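Local coordinates for protein yncA (Salmonella typhimurium, PDB 3DR8) that binds acetyl coenzyme A and, as a member of the GNAT family, probably transfers its acetyl group to an acceptor substrate, at residues Ala69-Trp74 / Tyr82-Ser87; His86-His91 / Arg101-Arg106; Lys116-Ala121 / Phe160-Leu165. All coordinates share one frame; numbering follows the deposited sequence.

Contact 1: residues Ala69-Trp74 / Tyr82-Ser87; sequences ASFGDW and YTVEHS. With ACO (acetyl coenzyme *a), chain H; ACT (acetate ion), chain D.
Glu85 runs past the CD1 edge of the Trp74 indole; its CG lies anti to the backbone N (chi1 -178°) and the chain stays extended beyond it. Its CB rests 3.7 Å from Trp74 CD1, CG passes a little farther from the same atom, and OE1 comes to 3.3 Å of CD1 at the edge of the ring, the carboxylate plane turned 76° from the indole. At the tip, OE2 approaches an acetate ion, probably from the crystallisation liquor, whose OXT accepts a hydrogen bond from Trp74 NE1 (2.9 Å). A water within hydrogen-bonding distance of Glu85 OE1 and of the backbone Trp74 O may link the two. Gly72, paired with Glu85, adds no side chain beside it.

On the face of Phe71 and His86, a branched valine suits the place beside an aromatic ring: Val84 CG2 stands over one face of Phe71 in a CH-pi contact, 4.1 Å from the ring centroid. Between the strands run paired backbone bonds, Ser70 with Ser87 and Gly72 with Glu85, ending in a weak one from Trp74 N to Thr83 O (3.4 Å). The two strands form an antiparallel beta hairpin in the central sheet of the GNAT fold, with the acetyl group of the cofactor beside Ser87.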
loop_
_atom_site.group_PDB
_atom_site.type_symbol
_atom_site.label_atom_id
_atom_site.label_comp_id
_atom_site.label_asym_id
_atom_site.label_seq_id
_atom_site.Cartn_x
_atom_site.Cartn_y
_atom_site.Cartn_z
ATOM N N ALA A 69 -7.955 18.253 -4.397
ATOM C CA ALA A 69 -7.624 17.358 -3.324
ATOM C C ALA A 69 -8.719 16.321 -3.143
ATOM O O ALA A 69 -9.920 16.587 -3.383
ATOM C CB ALA A 69 -7.364 18.141 -2.012
ATOM N N SER A 70 -8.324 15.143 -2.674
ATOM C CA SER A 70 -9.291 14.067 -2.501
ATOM C C SER A 70 -8.658 12.992 -1.624
ATOM O O SER A 70 -7.476 13.070 -1.285
ATOM C CB SER A 70 -9.695 13.507 -3.872
ATOM O OG SER A 70 -10.755 12.556 -3.754
ATOM N N PHE A 71 -9.465 12.046 -1.182
ATOM C CA PHE A 71 -8.936 10.828 -0.549
ATOM C C PHE A 71 -9.716 9.587 -0.990
ATOM O O PHE A 71 -10.839 9.687 -1.489
ATOM C CB PHE A 71 -8.817 10.933 1.001
ATOM C CG PHE A 71 -10.106 11.150 1.732
ATOM C CD1 PHE A 71 -11.052 10.130 1.842
ATOM C CD2 PHE A 71 -10.326 12.349 2.420
ATOM C CE1 PHE A 71 -12.227 10.316 2.545
ATOM C CE2 PHE A 71 -11.516 12.550 3.150
ATOM C CZ PHE A 71 -12.458 11.522 3.217
ATOM N N GLY A 72 -9.107 8.425 -0.798
ATOM C CA GLY A 72 -9.765 7.155 -1.034
ATOM C C GLY A 72 -9.267 6.170 0.008
ATOM O O GLY A 72 -8.402 6.491 0.824
ATOM N N ASP A 73 -9.821 4.971 -0.022
ATOM C CA ASP A 73 -9.339 3.874 0.810
ATOM C C ASP A 73 -7.875 3.609 0.533
ATOM O O ASP A 73 -7.443 3.566 -0.619
ATOM C CB ASP A 73 -10.168 2.595 0.538
ATOM C CG ASP A 73 -11.640 2.804 0.834
ATOM O OD1 ASP A 73 -11.939 3.459 1.838
ATOM O OD2 ASP A 73 -12.489 2.355 0.046
ATOM N N TRP A 74 -7.100 3.409 1.597
ATOM C CA TRP A 74 -5.684 3.134 1.429
ATOM C C TRP A 74 -5.524 1.802 0.696
ATOM O O TRP A 74 -4.735 1.695 -0.229
ATOM C CB TRP A 74 -4.969 3.136 2.786
ATOM C CG TRP A 74 -3.463 3.045 2.708
ATOM C CD1 TRP A 74 -2.660 3.425 1.658
ATOM C CD2 TRP A 74 -2.579 2.589 3.750
ATOM N NE1 TRP A 74 -1.323 3.200 1.977
ATOM C CE2 TRP A 74 -1.253 2.700 3.258
ATOM C CE3 TRP A 74 -2.781 2.064 5.038
ATOM C CZ2 TRP A 74 -0.133 2.297 4.009
ATOM C CZ3 TRP A 74 -1.634 1.678 5.817
ATOM C CH2 TRP A 74 -0.341 1.797 5.276
ATOM N N TYR A 82 -11.069 2.416 8.044
ATOM C CA TYR A 82 -11.024 3.747 8.680
ATOM C C TYR A 82 -9.746 4.519 8.344
ATOM O O TYR A 82 -9.481 5.559 8.947
ATOM C CB TYR A 82 -11.218 3.631 10.200
ATOM C CG TYR A 82 -12.492 2.892 10.549
ATOM C CD1 TYR A 82 -12.455 1.573 10.982
ATOM C CD2 TYR A 82 -13.737 3.498 10.373
ATOM C CE1 TYR A 82 -13.644 0.865 11.274
ATOM C CE2 TYR A 82 -14.928 2.819 10.665
ATOM C CZ TYR A 82 -14.874 1.500 11.100
ATOM O OH TYR A 82 -16.052 0.839 11.405
ATOM N N THR A 83 -8.929 3.970 7.444
ATOM C CA THR A 83 -7.727 4.645 6.996
ATOM C C THR A 83 -7.859 5.072 5.543
ATOM O O THR A 83 -8.156 4.251 4.691
ATOM C CB THR A 83 -6.514 3.733 7.155
ATOM O OG1 THR A 83 -6.348 3.405 8.548
ATOM C CG2 THR A 83 -5.233 4.403 6.602
ATOM N N VAL A 84 -7.604 6.348 5.259
ATOM C CA VAL A 84 -7.630 6.827 3.882
ATOM C C VAL A 84 -6.254 7.286 3.487
ATOM O O VAL A 84 -5.453 7.760 4.320
ATOM C CB VAL A 84 -8.688 7.933 3.635
ATOM C CG1 VAL A 84 -10.096 7.373 3.854
ATOM C CG2 VAL A 84 -8.480 9.110 4.532
ATOM N N GLU A 85 -5.974 7.152 2.198
ATOM C CA GLU A 85 -4.807 7.788 1.645
ATOM C C GLU A 85 -5.251 8.943 0.725
ATOM O O GLU A 85 -6.032 8.753 -0.212
ATOM C CB GLU A 85 -3.935 6.772 0.926
ATOM C CG GLU A 85 -2.633 7.368 0.331
ATOM C CD GLU A 85 -1.718 6.287 -0.259
ATOM O OE1 GLU A 85 -2.247 5.409 -0.987
ATOM O OE2 GLU A 85 -0.488 6.295 0.006
ATOM N N HIS A 86 -4.740 10.134 1.008
ATOM C CA HIS A 86 -5.180 11.335 0.309
ATOM C C HIS A 86 -4.138 11.875 -0.661
ATOM O O HIS A 86 -2.961 11.467 -0.676
ATOM C CB HIS A 86 -5.532 12.422 1.329
ATOM C CG HIS A 86 -4.354 12.843 2.145
ATOM N ND1 HIS A 86 -3.543 13.892 1.778
ATOM C CD2 HIS A 86 -3.782 12.284 3.234
ATOM C CE1 HIS A 86 -2.550 14.001 2.643
ATOM N NE2 HIS A 86 -2.673 13.035 3.535
ATOM N N SER A 87 -4.578 12.821 -1.472
ATOM C CA SER A 87 -3.651 13.506 -2.336
ATOM C C SER A 87 -4.089 14.956 -2.557
ATOM O O SER A 87 -5.278 15.278 -2.479
ATOM C CB SER A 87 -3.541 12.749 -3.654
ATOM O OG SER A 87 -4.797 12.655 -4.276
HETATM N N1A ACO H . 10.941 23.612 0.270
HETATM C C2A ACO H . 10.447 23.502 1.519
HETATM N N3A ACO H . 9.221 23.987 1.815
HETATM C C4A ACO H . 8.466 24.591 0.862
HETATM C C5A ACO H . 8.948 24.711 -0.420
HETATM C C6A ACO H . 10.200 24.206 -0.712
HETATM N N6A ACO H . 10.646 24.344 -1.986
HETATM N N7A ACO H . 8.020 25.342 -1.163
HETATM C C8A ACO H . 6.963 25.603 -0.360
HETATM N N9A ACO H . 7.259 25.160 0.868
HETATM C C1B ACO H . 6.369 25.198 2.047
HETATM C C2B ACO H . 5.686 26.519 2.362
HETATM O O2B ACO H . 6.579 27.421 3.053
HETATM C C3B ACO H . 4.525 25.992 3.207
HETATM O O3B ACO H . 4.901 25.797 4.570
HETATM P P3B ACO H . 3.803 26.067 5.729
HETATM O O7A ACO H . 2.542 25.293 5.359
HETATM O O8A ACO H . 3.594 27.562 5.605
HETATM O O9A ACO H . 4.506 25.658 6.993
HETATM C C4B ACO H . 4.212 24.608 2.642
HETATM O O4B ACO H . 5.295 24.288 1.781
HETATM C C5B ACO H . 2.888 24.514 1.877
HETATM O O5B ACO H . 2.759 25.655 1.041
HETATM P P1A ACO H . 1.508 25.902 0.078
HETATM O O1A ACO H . 1.838 27.125 -0.752
HETATM O O2A ACO H . 0.185 25.762 0.798
HETATM O O3A ACO H . 1.682 24.628 -0.903
HETATM P P2A ACO H . 1.234 24.511 -2.428
HETATM O O4A ACO H . 2.432 24.738 -3.304
HETATM O O5A ACO H . -0.074 25.181 -2.769
HETATM O O6A ACO H . 0.886 22.928 -2.401
HETATM C CBP ACO H . 1.847 20.826 -3.015
HETATM C CCP ACO H . 1.839 21.946 -1.994
HETATM C CDP ACO H . 2.966 19.858 -2.660
HETATM C CEP ACO H . 0.509 20.103 -2.902
HETATM C CAP ACO H . 2.012 21.444 -4.422
HETATM O OAP ACO H . 3.245 22.203 -4.601
HETATM C C9P ACO H . 1.964 20.491 -5.591
HETATM O O9P ACO H . 0.954 20.358 -6.257
HETATM N N8P ACO H . 3.100 19.857 -5.939
HETATM C C7P ACO H . 3.303 18.920 -7.041
HETATM C C6P ACO H . 2.480 17.622 -6.812
HETATM C C5P ACO H . 2.722 17.057 -5.391
HETATM O O5P ACO H . 3.863 16.843 -4.937
HETATM N N4P ACO H . 1.636 16.789 -4.655
HETATM C C3P ACO H . 1.661 16.259 -3.278
HETATM C C2P ACO H . 1.976 14.761 -3.340
HETATM S S1P ACO H . 2.015 13.982 -1.744
HETATM C C ACO H . 0.418 14.226 -1.002
HETATM O O ACO H . -0.540 14.296 -2.067
HETATM C CH3 ACO H . 0.061 13.166 0.051
HETATM C C ACT D . 1.423 3.578 -0.863
HETATM O O ACT D . 1.156 4.780 -1.104
HETATM O OXT ACT D . 0.570 2.912 -0.185
HETATM C CH3 ACT D . 2.702 2.965 -1.375
HETATM O O HOH W 1 -11.135 3.933 4.229
HETATM O O HOH W 2 -8.406 1.990 3.363
HETATM O O HOH W 3 -4.514 4.177 -2.112
#

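Contact 2: residues His86-His91 / Arg101-Arg106; sequences HSVYVH and RKLLSR. With ACO (acetyl coenzyme *a), chain H.
The beta-alpha-beta unit that binds acetyl coenzyme A in GNAT enzymes brings Val88 and Val90 of the strand against Leu103 and Leu104 of the following helix. Strand 86-90 and helix 101-106 run nearly antiparallel, at 156° with axes 8.9 Å apart, and meet through apolar groups. Val88 divides its two methyls between the leucines: CG1, anti to the backbone N (chi1 -178°), lies 4.1 Å from Leu103 CD1, while CG2 turns to Leu104. Leu103 CD1 also reaches Val90 CG2, so one methyl touches two successive valines on the same face of the strand. Leu104 crosses His86 at about a right angle, its CD1 3.6 Å from His86 CE1. Branched apolar residues suit the layer between strand and helix; the strand's backbone N-H and C=O groups, separately, bond the cofactor. Val88 N donates to the acetyl O of the cofactor (3.1 Å), Val90 N donates to O9P (2.9 Å), and Val88 O receives a weak bond from N4P, so the pantetheine runs along the strand much as another strand would. Arg101 N meets phosphate oxygen O2A at 3.0 Å, following Gly96, Gly98 and Gly100 of the Q-x-x-G-x-G loop, whose amides also bind the cofactor. Leu103 packs on strand 56-61 and Leu104 on helix 128-136, while Tyr89, pointing away from helix 99-113, packs against helix 14-27.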
loop_
_atom_site.group_PDB
_atom_site.type_symbol
_atom_site.label_atom_id
_atom_site.label_comp_id
_atom_site.label_asym_id
_atom_site.label_seq_id
_atom_site.Cartn_x
_atom_site.Cartn_y
_atom_site.Cartn_z
ATOM N N HIS A 86 -4.740 10.134 1.008
ATOM C CA HIS A 86 -5.180 11.335 0.309
ATOM C C HIS A 86 -4.138 11.875 -0.661
ATOM O O HIS A 86 -2.961 11.467 -0.676
ATOM C CB HIS A 86 -5.532 12.422 1.329
ATOM C CG HIS A 86 -4.354 12.843 2.145
ATOM N ND1 HIS A 86 -3.543 13.892 1.778
ATOM C CD2 HIS A 86 -3.782 12.284 3.234
ATOM C CE1 HIS A 86 -2.550 14.001 2.643
ATOM N NE2 HIS A 86 -2.673 13.035 3.535
ATOM N N SER A 87 -4.578 12.821 -1.472
ATOM C CA SER A 87 -3.651 13.506 -2.336
ATOM C C SER A 87 -4.089 14.956 -2.557
ATOM O O SER A 87 -5.278 15.278 -2.479
ATOM C CB SER A 87 -3.541 12.749 -3.654
ATOM O OG SER A 87 -4.797 12.655 -4.276
ATOM N N VAL A 88 -3.105 15.811 -2.841
ATOM C CA VAL A 88 -3.342 17.212 -3.041
ATOM C C VAL A 88 -2.509 17.565 -4.255
ATOM O O VAL A 88 -1.323 17.291 -4.250
ATOM C CB VAL A 88 -2.855 18.082 -1.818
ATOM C CG1 VAL A 88 -3.166 19.607 -2.043
ATOM C CG2 VAL A 88 -3.464 17.619 -0.493
ATOM N N TYR A 89 -3.114 18.153 -5.297
ATOM C CA TYR A 89 -2.321 18.684 -6.429
ATOM C C TYR A 89 -2.741 20.082 -6.834
ATOM O O TYR A 89 -3.876 20.308 -7.263
ATOM C CB TYR A 89 -2.376 17.799 -7.676
ATOM C CG TYR A 89 -2.010 16.394 -7.432
ATOM C CD1 TYR A 89 -0.685 15.965 -7.527
ATOM C CD2 TYR A 89 -2.993 15.475 -7.096
ATOM C CE1 TYR A 89 -0.346 14.634 -7.266
ATOM C CE2 TYR A 89 -2.677 14.163 -6.840
ATOM C CZ TYR A 89 -1.371 13.747 -6.926
ATOM O OH TYR A 89 -1.138 12.412 -6.677
ATOM N N VAL A 90 -1.794 21.006 -6.745
ATOM C CA VAL A 90 -2.044 22.386 -7.127
ATOM C C VAL A 90 -1.432 22.605 -8.523
ATOM O O VAL A 90 -0.306 22.151 -8.810
ATOM C CB VAL A 90 -1.464 23.352 -6.070
ATOM C CG1 VAL A 90 -1.592 24.799 -6.532
ATOM C CG2 VAL A 90 -2.138 23.120 -4.700
ATOM N N HIS A 91 -2.203 23.254 -9.399
ATOM C CA HIS A 91 -1.758 23.638 -10.730
ATOM C C HIS A 91 -0.401 24.326 -10.616
ATOM O O HIS A 91 -0.236 25.221 -9.775
ATOM C CB HIS A 91 -2.787 24.594 -11.343
ATOM C CG HIS A 91 -2.532 24.936 -12.783
ATOM N ND1 HIS A 91 -1.466 25.701 -13.196
ATOM C CD2 HIS A 91 -3.226 24.627 -13.903
ATOM C CE1 HIS A 91 -1.496 25.830 -14.510
ATOM N NE2 HIS A 91 -2.569 25.205 -14.961
ATOM N N ARG A 101 -2.276 24.182 1.569
ATOM C CA ARG A 101 -2.757 24.228 2.932
ATOM C C ARG A 101 -4.271 24.444 3.024
ATOM O O ARG A 101 -4.925 23.843 3.867
ATOM C CB ARG A 101 -2.048 25.347 3.673
ATOM C CG ARG A 101 -2.273 25.316 5.159
ATOM C CD ARG A 101 -1.559 26.455 5.846
ATOM N NE ARG A 101 -2.161 26.630 7.166
ATOM C CZ ARG A 101 -1.897 25.846 8.209
ATOM N NH1 ARG A 101 -1.001 24.867 8.098
ATOM N NH2 ARG A 101 -2.486 26.083 9.376
ATOM N N LYS A 102 -4.815 25.342 2.197
ATOM C CA LYS A 102 -6.269 25.533 2.204
ATOM C C LYS A 102 -6.994 24.238 1.813
ATOM O O LYS A 102 -7.925 23.818 2.520
ATOM C CB LYS A 102 -6.676 26.708 1.339
ATOM C CG LYS A 102 -6.227 28.052 1.919
ATOM C CD LYS A 102 -7.242 28.648 2.882
ATOM C CE LYS A 102 -6.888 30.109 3.161
ATOM N NZ LYS A 102 -8.112 30.948 3.327
ATOM N N LEU A 103 -6.553 23.596 0.728
ATOM C CA LEU A 103 -7.134 22.289 0.321
ATOM C C LEU A 103 -6.984 21.187 1.355
ATOM O O LEU A 103 -7.955 20.481 1.642
ATOM C CB LEU A 103 -6.570 21.799 -1.011
ATOM C CG LEU A 103 -6.994 22.536 -2.249
ATOM C CD1 LEU A 103 -5.871 22.390 -3.271
ATOM C CD2 LEU A 103 -8.366 22.017 -2.778
ATOM N N LEU A 104 -5.790 21.027 1.922
ATOM C CA LEU A 104 -5.566 19.942 2.882
ATOM C C LEU A 104 -6.304 20.150 4.198
ATOM O O LEU A 104 -6.861 19.179 4.740
ATOM C CB LEU A 104 -4.058 19.645 3.100
ATOM C CG LEU A 104 -3.657 18.438 3.996
ATOM C CD1 LEU A 104 -4.269 17.094 3.515
ATOM C CD2 LEU A 104 -2.103 18.352 4.144
ATOM N N SER A 105 -6.288 21.394 4.711
ATOM C CA SER A 105 -7.051 21.772 5.903
ATOM C C SER A 105 -8.510 21.310 5.773
ATOM O O SER A 105 -9.018 20.603 6.631
ATOM C CB SER A 105 -6.978 23.286 6.129
ATOM O OG SER A 105 -7.662 23.697 7.302
ATOM N N ARG A 106 -9.138 21.678 4.660
ATOM C CA ARG A 106 -10.522 21.310 4.366
ATOM C C ARG A 106 -10.695 19.787 4.192
ATOM O O ARG A 106 -11.693 19.206 4.635
ATOM C CB ARG A 106 -10.999 22.051 3.114
ATOM C CG ARG A 106 -12.371 21.644 2.598
ATOM C CD ARG A 106 -13.510 21.975 3.590
ATOM N NE ARG A 106 -14.778 21.570 2.986
ATOM C CZ ARG A 106 -15.455 22.294 2.107
ATOM N NH1 ARG A 106 -15.029 23.496 1.742
ATOM N NH2 ARG A 106 -16.561 21.797 1.583
HETATM N N1A ACO H . 10.941 23.612 0.270
HETATM C C2A ACO H . 10.447 23.502 1.519
HETATM N N3A ACO H . 9.221 23.987 1.815
HETATM C C4A ACO H . 8.466 24.591 0.862
HETATM C C5A ACO H . 8.948 24.711 -0.420
HETATM C C6A ACO H . 10.200 24.206 -0.712
HETATM N N6A ACO H . 10.646 24.344 -1.986
HETATM N N7A ACO H . 8.020 25.342 -1.163
HETATM C C8A ACO H . 6.963 25.603 -0.360
HETATM N N9A ACO H . 7.259 25.160 0.868
HETATM C C1B ACO H . 6.369 25.198 2.047
HETATM C C2B ACO H . 5.686 26.519 2.362
HETATM O O2B ACO H . 6.579 27.421 3.053
HETATM C C3B ACO H . 4.525 25.992 3.207
HETATM O O3B ACO H . 4.901 25.797 4.570
HETATM P P3B ACO H . 3.803 26.067 5.729
HETATM O O7A ACO H . 2.542 25.293 5.359
HETATM O O8A ACO H . 3.594 27.562 5.605
HETATM O O9A ACO H . 4.506 25.658 6.993
HETATM C C4B ACO H . 4.212 24.608 2.642
HETATM O O4B ACO H . 5.295 24.288 1.781
HETATM C C5B ACO H . 2.888 24.514 1.877
HETATM O O5B ACO H . 2.759 25.655 1.041
HETATM P P1A ACO H . 1.508 25.902 0.078
HETATM O O1A ACO H . 1.838 27.125 -0.752
HETATM O O2A ACO H . 0.185 25.762 0.798
HETATM O O3A ACO H . 1.682 24.628 -0.903
HETATM P P2A ACO H . 1.234 24.511 -2.428
HETATM O O4A ACO H . 2.432 24.738 -3.304
HETATM O O5A ACO H . -0.074 25.181 -2.769
HETATM O O6A ACO H . 0.886 22.928 -2.401
HETATM C CBP ACO H . 1.847 20.826 -3.015
HETATM C CCP ACO H . 1.839 21.946 -1.994
HETATM C CDP ACO H . 2.966 19.858 -2.660
HETATM C CEP ACO H . 0.509 20.103 -2.902
HETATM C CAP ACO H . 2.012 21.444 -4.422
HETATM O OAP ACO H . 3.245 22.203 -4.601
HETATM C C9P ACO H . 1.964 20.491 -5.591
HETATM O O9P ACO H . 0.954 20.358 -6.257
HETATM N N8P ACO H . 3.100 19.857 -5.939
HETATM C C7P ACO H . 3.303 18.920 -7.041
HETATM C C6P ACO H . 2.480 17.622 -6.812
HETATM C C5P ACO H . 2.722 17.057 -5.391
HETATM O O5P ACO H . 3.863 16.843 -4.937
HETATM N N4P ACO H . 1.636 16.789 -4.655
HETATM C C3P ACO H . 1.661 16.259 -3.278
HETATM C C2P ACO H . 1.976 14.761 -3.340
HETATM S S1P ACO H . 2.015 13.982 -1.744
HETATM C C ACO H . 0.418 14.226 -1.002
HETATM O O ACO H . -0.540 14.296 -2.067
HETATM C CH3 ACO H . 0.061 13.166 0.051
#

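Contact 3: residues Lys116-Ala121 / Phe160-Leu165; sequences KHVMVA and FMQLQL
Leu165 packs at one end of the contact, where CD1 sits 3.4 Å from Lys116 O and also touches Met119 CG, while CD2 lies near the selenium of Met119, here selenomethionine. The leucine crosses Met119 at about a right angle, a compact branched group against a long flexible one. Its backbone is bonded too: Leu165 N donates to His117 O at 2.7 Å and 171°, from above the carbonyl plane. Antiparallel bonding then continues through the reciprocal pairs Met119 with Leu163 and Ala121 with Met161, where the small Ala121 lies against the cofactor.

At the far end Val120 CG1, anti to the backbone N (chi1 170°), reaches Phe160 CD2 at 3.5 Å. The same ring carbon has Ala121 O beside it, at the ring edge.

Packing is looser at two places: Leu163, partly exposed, keeps its side chain more than 4.5 Å from the other strand, and the partly exposed Gln164 touches Val118 only distantly. Against His117, at the subunit interface, Gln164 is close instead. It runs alongside with its CG over one face of the imidazole, 3.9 Å from the ring centroid, and its amide plane 30° from the ring. Long, extended glutamine suits this place: the aliphatic part covers the ring while NE2 goes on to Asp166 O. His117 NE2 is bonded to Gln147 of the second subunit, and Gln162 OE1 to Thr142.

Strand 154-164 lies between strands 118-124 and 140-151. Met119 and Leu165 face helix 99-113, and Ala121 and Met161 face helix 128-136, whereas the face of Val118, Gln162 and Gln164 meets the second subunit.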
loop_
_atom_site.group_PDB
_atom_site.type_symbol
_atom_site.label_atom_id
_atom_site.label_comp_id
_atom_site.label_asym_id
_atom_site.label_seq_id
_atom_site.Cartn_x
_atom_site.Cartn_y
_atom_site.Cartn_z
ATOM N N LYS A 116 -13.448 8.823 9.430
ATOM C CA LYS A 116 -12.149 8.169 9.282
ATOM C C LYS A 116 -11.243 8.359 10.536
ATOM O O LYS A 116 -11.371 9.330 11.260
ATOM C CB LYS A 116 -11.438 8.660 8.007
ATOM C CG LYS A 116 -12.214 8.414 6.682
ATOM C CD LYS A 116 -12.534 6.914 6.508
ATOM C CE LYS A 116 -13.473 6.690 5.347
ATOM N NZ LYS A 116 -13.652 5.224 5.143
ATOM N N HIS A 117 -10.323 7.420 10.761
ATOM C CA HIS A 117 -9.451 7.441 11.940
ATOM C C HIS A 117 -8.042 7.943 11.603
ATOM O O HIS A 117 -7.391 8.615 12.426
ATOM C CB HIS A 117 -9.389 6.044 12.558
ATOM C CG HIS A 117 -8.623 5.974 13.841
ATOM N ND1 HIS A 117 -9.020 6.640 14.982
ATOM C CD2 HIS A 117 -7.497 5.300 14.174
ATOM C CE1 HIS A 117 -8.171 6.384 15.961
ATOM N NE2 HIS A 117 -7.232 5.588 15.493
ATOM N N VAL A 118 -7.562 7.591 10.410
ATOM C CA VAL A 118 -6.191 7.916 10.012
ATOM C C VAL A 118 -6.183 8.386 8.566
ATOM O O VAL A 118 -6.880 7.824 7.712
ATOM C CB VAL A 118 -5.163 6.725 10.233
ATOM C CG1 VAL A 118 -3.723 7.123 9.757
ATOM C CG2 VAL A 118 -5.078 6.323 11.703
HETATM N N MSE A 119 -5.425 9.439 8.320
HETATM C CA MSE A 119 -5.016 9.834 6.966
HETATM C C MSE A 119 -3.544 9.498 6.742
HETATM O O MSE A 119 -2.695 9.834 7.560
HETATM C CB MSE A 119 -5.193 11.342 6.783
HETATM C CG MSE A 119 -6.617 11.792 6.971
HETATM SE SE MSE A 119 -6.850 13.703 6.786
HETATM C CE MSE A 119 -6.665 13.929 4.875
ATOM N N VAL A 120 -3.261 8.870 5.618
ATOM C CA VAL A 120 -1.916 8.469 5.233
ATOM C C VAL A 120 -1.476 9.269 4.014
ATOM O O VAL A 120 -2.169 9.269 2.979
ATOM C CB VAL A 120 -1.805 6.930 4.949
ATOM C CG1 VAL A 120 -0.445 6.571 4.294
ATOM C CG2 VAL A 120 -2.082 6.072 6.281
ATOM N N ALA A 121 -0.350 9.957 4.153
ATOM C CA ALA A 121 0.313 10.630 3.006
ATOM C C ALA A 121 1.516 9.806 2.507
ATOM O O ALA A 121 2.478 9.567 3.254
ATOM C CB ALA A 121 0.742 12.034 3.388
ATOM N N PHE A 160 6.172 7.986 4.517
ATOM C CA PHE A 160 4.774 7.986 4.899
ATOM C C PHE A 160 4.648 8.992 6.022
ATOM O O PHE A 160 5.509 9.053 6.924
ATOM C CB PHE A 160 4.295 6.595 5.378
ATOM C CG PHE A 160 3.860 5.662 4.261
ATOM C CD1 PHE A 160 4.389 4.363 4.172
ATOM C CD2 PHE A 160 2.909 6.075 3.305
ATOM C CE1 PHE A 160 3.954 3.465 3.159
ATOM C CE2 PHE A 160 2.441 5.175 2.271
ATOM C CZ PHE A 160 2.989 3.867 2.211
HETATM N N MSE A 161 3.603 9.806 5.948
HETATM C CA MSE A 161 3.244 10.641 7.094
HETATM C C MSE A 161 1.784 10.333 7.383
HETATM O O MSE A 161 1.024 9.924 6.495
HETATM C CB MSE A 161 3.454 12.125 6.828
HETATM C CG MSE A 161 4.854 12.496 6.335
HETATM SE SE MSE A 161 5.153 14.430 6.146
HETATM C CE MSE A 161 4.992 14.962 8.037
ATOM N N GLN A 162 1.408 10.456 8.635
ATOM C CA GLN A 162 0.035 10.185 8.942
ATOM C C GLN A 162 -0.498 11.186 9.993
ATOM O O GLN A 162 0.271 11.819 10.742
ATOM C CB GLN A 162 -0.150 8.717 9.358
ATOM C CG GLN A 162 0.426 8.357 10.714
ATOM C CD GLN A 162 0.393 6.858 10.951
ATOM O OE1 GLN A 162 1.198 6.113 10.365
ATOM N NE2 GLN A 162 -0.519 6.402 11.827
ATOM N N LEU A 163 -1.815 11.294 10.014
ATOM C CA LEU A 163 -2.532 12.082 10.991
ATOM C C LEU A 163 -3.667 11.236 11.520
ATOM O O LEU A 163 -4.544 10.807 10.753
ATOM C CB LEU A 163 -3.079 13.378 10.389
ATOM C CG LEU A 163 -3.979 14.218 11.297
ATOM C CD1 LEU A 163 -3.234 14.711 12.565
ATOM C CD2 LEU A 163 -4.542 15.340 10.517
ATOM N N GLN A 164 -3.663 11.041 12.835
ATOM C CA GLN A 164 -4.740 10.323 13.508
ATOM C C GLN A 164 -5.825 11.341 13.877
ATOM O O GLN A 164 -5.550 12.364 14.498
ATOM C CB GLN A 164 -4.228 9.614 14.752
ATOM C CG GLN A 164 -5.252 8.575 15.324
ATOM C CD GLN A 164 -4.670 7.794 16.461
ATOM O OE1 GLN A 164 -3.645 7.114 16.313
ATOM N NE2 GLN A 164 -5.296 7.899 17.614
ATOM N N LEU A 165 -7.047 11.096 13.439
ATOM C CA LEU A 165 -8.079 12.130 13.463
ATOM C C LEU A 165 -8.903 12.145 14.763
ATOM O O LEU A 165 -9.664 13.087 15.005
ATOM C CB LEU A 165 -9.005 11.926 12.253
ATOM C CG LEU A 165 -8.337 12.070 10.870
ATOM C CD1 LEU A 165 -9.274 11.550 9.795
ATOM C CD2 LEU A 165 -7.980 13.528 10.604
#

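From the N terminus, contact 1 comes first and closes the short loop between strands 64-73 and 83-90. Contact 2 begins on His86 and Ser87, the last two residues of contact 1, follows the same strand onward, and closes the loop that wraps the cofactor pyrophosphate before helix 99-113. Contact 3 opens only after both are finished, and its long excursion takes in helix 128-136 and strand 140-151. Apart from that two-residue overlap the three follow in series, none enclosing another. Tyr82 O and Val84 O, which probably accept hydrogen bonds from His117 N and Val120 N, join contacts 1 and 3 into one sheet, and His86 packs against residues of all three contacts near the acetyl group.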